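Local coordinates for Isomerase/lactonizing enzyme (Agrobacterium fabrum str. C58, PDB 2NQL), which belongs to the enolase superfamily, in the group of the mandelate racemase and muconate lactonizing enzymes, and carries a bound sodium ion in this crystal form, at residues I37-K40 and G41-T44. Residues are numbered along the deposited sequence; the frame is centred on the assembly and turned at random. Where two conformers were deposited one is given.
Sequences IVRK and GNRT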
ATOM      1  N   ILE A  37       8.832  13.498 -14.031  1.00 16.91           N
ATOM      2  CA  ILE A  37       8.045  13.781 -15.251  1.00 16.14           C
ATOM      3  C   ILE A  37       6.907  12.787 -15.454  1.00 16.59           C
ATOM      4  O   ILE A  37       7.082  11.576 -15.307  1.00 19.89           O
ATOM      5  CB  ILE A  37       8.984  13.909 -16.504  1.00 20.04           C
ATOM      6  CG1 ILE A  37       8.264  14.575 -17.680  1.00 26.51           C
ATOM      7  CG2 ILE A  37       9.653  12.598 -16.850  1.00 22.24           C
ATOM      8  CD1 ILE A  37       9.239  15.412 -18.532  1.00 33.40           C
ATOM      9  N   VAL A  38       5.721  13.307 -15.743  1.00 18.16           N
ATOM     10  CA  VAL A  38       4.550  12.466 -15.957  1.00 18.40           C
ATOM     11  C   VAL A  38       4.326  12.292 -17.453  1.00 22.53           C
ATOM     12  O   VAL A  38       4.243  13.284 -18.171  1.00 24.68           O
ATOM     13  CB  VAL A  38       3.277  13.044 -15.253  1.00 22.83           C
ATOM     14  CG1 VAL A  38       2.004  12.381 -15.766  1.00 23.24           C
ATOM     15  CG2 VAL A  38       3.349  12.809 -13.760  1.00 21.31           C
ATOM     16  N   ARG A  39       4.273  11.035 -17.897  1.00 20.70           N
ATOM     17  CA  ARG A  39       3.894  10.711 -19.268  0.50 27.77           C
ATOM     18  C   ARG A  39       2.395  10.924 -19.462  1.00 29.46           C
ATOM     19  O   ARG A  39       1.579  10.289 -18.799  1.00 27.23           O
ATOM     20  CB  ARG A  39       4.301   9.275 -19.614  0.50 23.73           C
ATOM     21  CG  ARG A  39       4.444   9.017 -21.118  0.50 31.61           C
ATOM     22  CD  ARG A  39       4.474   7.526 -21.452  0.50 32.94           C
ATOM     23  NE  ARG A  39       5.729   6.885 -21.064  0.50 38.00           N
ATOM     24  CZ  ARG A  39       5.959   5.574 -21.125  0.50 30.08           C
ATOM     25  NH1 ARG A  39       5.022   4.743 -21.557  0.50 31.45           N
ATOM     26  NH2 ARG A  39       7.134   5.096 -20.742  0.50 30.44           N
ATOM     27  N   LYS A  40       2.045  11.833 -20.361  1.00 27.65           N
ATOM     28  CA  LYS A  40       0.649  12.235 -20.549  1.00 33.86           C
ATOM     29  C   LYS A  40      -0.241  11.076 -20.990  1.00 33.19           C
ATOM     30  O   LYS A  40      -1.394  10.977 -20.567  1.00 32.57           O
ATOM     31  CB  LYS A  40       0.544  13.426 -21.501  1.00 31.35           C
ATOM     32  CG  LYS A  40       0.849  14.738 -20.823  1.00 44.05           C
ATOM     33  CD  LYS A  40       0.625  15.921 -21.751  1.00 53.52           C
ATOM     34  CE  LYS A  40       1.460  17.103 -21.303  1.00 62.56           C
ATOM     35  NZ  LYS A  40       1.108  18.347 -22.017  1.00 52.57           N
ATOM     36  N   GLY A  41       0.320  10.176 -21.788  1.00 31.76           N
ATOM     37  CA  GLY A  41      -0.436   9.035 -22.313  1.00 40.28           C
ATOM     38  C   GLY A  41      -0.866   7.966 -21.314  1.00 43.40           C
ATOM     39  O   GLY A  41      -1.892   7.319 -21.507  1.00 44.58           O
ATOM     40  N   ASN A  42      -0.092   7.759 -20.255  1.00 30.07           N
ATOM     41  CA  ASN A  42      -0.486   6.763 -19.245  1.00 27.59           C
ATOM     42  C   ASN A  42      -0.577   7.326 -17.811  1.00 24.35           C
ATOM     43  O   ASN A  42      -0.888   6.589 -16.876  1.00 27.20           O
ATOM     44  CB  ASN A  42       0.415   5.517 -19.301  1.00 36.73           C
ATOM     45  CG  ASN A  42       1.854   5.791 -18.831  1.00 34.32           C
ATOM     46  OD1 ASN A  42       2.212   6.900 -18.446  1.00 27.53           O
ATOM     47  ND2 ASN A  42       2.679   4.770 -18.887  1.00 27.75           N
ATOM     48  N   ARG A  43      -0.289   8.623 -17.685  1.00 20.24           N
ATOM     49  CA  ARG A  43      -0.465   9.411 -16.464  1.00 23.60           C
ATOM     50  C   ARG A  43       0.486   8.976 -15.325  1.00 24.72           C
ATOM     51  O   ARG A  43       0.341   9.421 -14.189  1.00 22.21           O
ATOM     52  CB  ARG A  43      -1.939   9.424 -16.036  1.00 27.11           C
ATOM     53  CG  ARG A  43      -2.818  10.146 -17.052  1.00 37.65           C
ATOM     54  CD  ARG A  43      -4.252   9.668 -17.000  1.00 59.40           C
ATOM     55  NE  ARG A  43      -4.895  10.101 -15.766  1.00 84.05           N
ATOM     56  CZ  ARG A  43      -5.469  11.286 -15.577  1.00 92.17           C
ATOM     57  NH1 ARG A  43      -5.509  12.194 -16.550  1.00 83.77           N
ATOM     58  NH2 ARG A  43      -6.016  11.558 -14.397  1.00 85.05           N
ATOM     59  N   THR A  44       1.468   8.141 -15.675  1.00 20.61           N
ATOM     60  CA  THR A  44       2.447   7.586 -14.748  1.00 18.56           C
ATOM     61  C   THR A  44       3.635   8.539 -14.595  1.00 21.01           C
ATOM     62  O   THR A  44       4.104   9.119 -15.574  1.00 20.53           O
ATOM     63  CB  THR A  44       2.883   6.185 -15.225  1.00 19.47           C
ATOM     64  OG1 THR A  44       1.727   5.336 -15.269  1.00 23.47           O
ATOM     65  CG2 THR A  44       3.956   5.561 -14.319  1.00 18.01           C
TER
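R39 runs its side chain across that of N42, the aliphatic part first: CB of R39 lies 3.4 Å from OD1 of N42, and CD also faces the amide. R39 was modelled in two conformers, so the placement of its guanidinium, which is that of one of them, is tentative: the guanidinium and amide planes are only 10° apart, yet the side chains cross at a slant, and ND2 of N42, 3.6 Å from NH1 of R39, is not stacked on the guanidinium. Both nitrogens are donors, so this approach is van der Waals in kind; ND2 is hydrogen-bonded instead to the hydroxyl of Y46. The amide sits here because CG of N42 falls between the backbone N and the carbonyl carbon (chi1 69°), which places OD1 where the amide two residues on, T44 N, donates to it at 3.1 Å. That bond closes an Asx turn, although the donor approaches from above the carbonyl plane, 53° out of it, rather than along a lone pair. The frame is a β-hairpin joining strands 36-38 and 45-47. R39 N donates to T44 O at 3.0 Å, and R39 O accepts from R43 N at 2.7 Å plus a weak bond from N42 N, so one carbonyl gathers two turn amides. K40 and G41 have right-handed helical backbone angles, whereas R43 is left-handed, at the point where the chain returns to strand 45-47. V38 backs onto this return: its CG1 meets R43 O at 3.7 Å, and its CA makes a CH···O contact with T44 O. N42 also touches N218, bringing the turn against the barrel domain. R43 forms salt bridges with D104 and D107 of the second subunit, which places the turn at the subunit interface, while K40 NZ is hydrogen-bonded to E27 O.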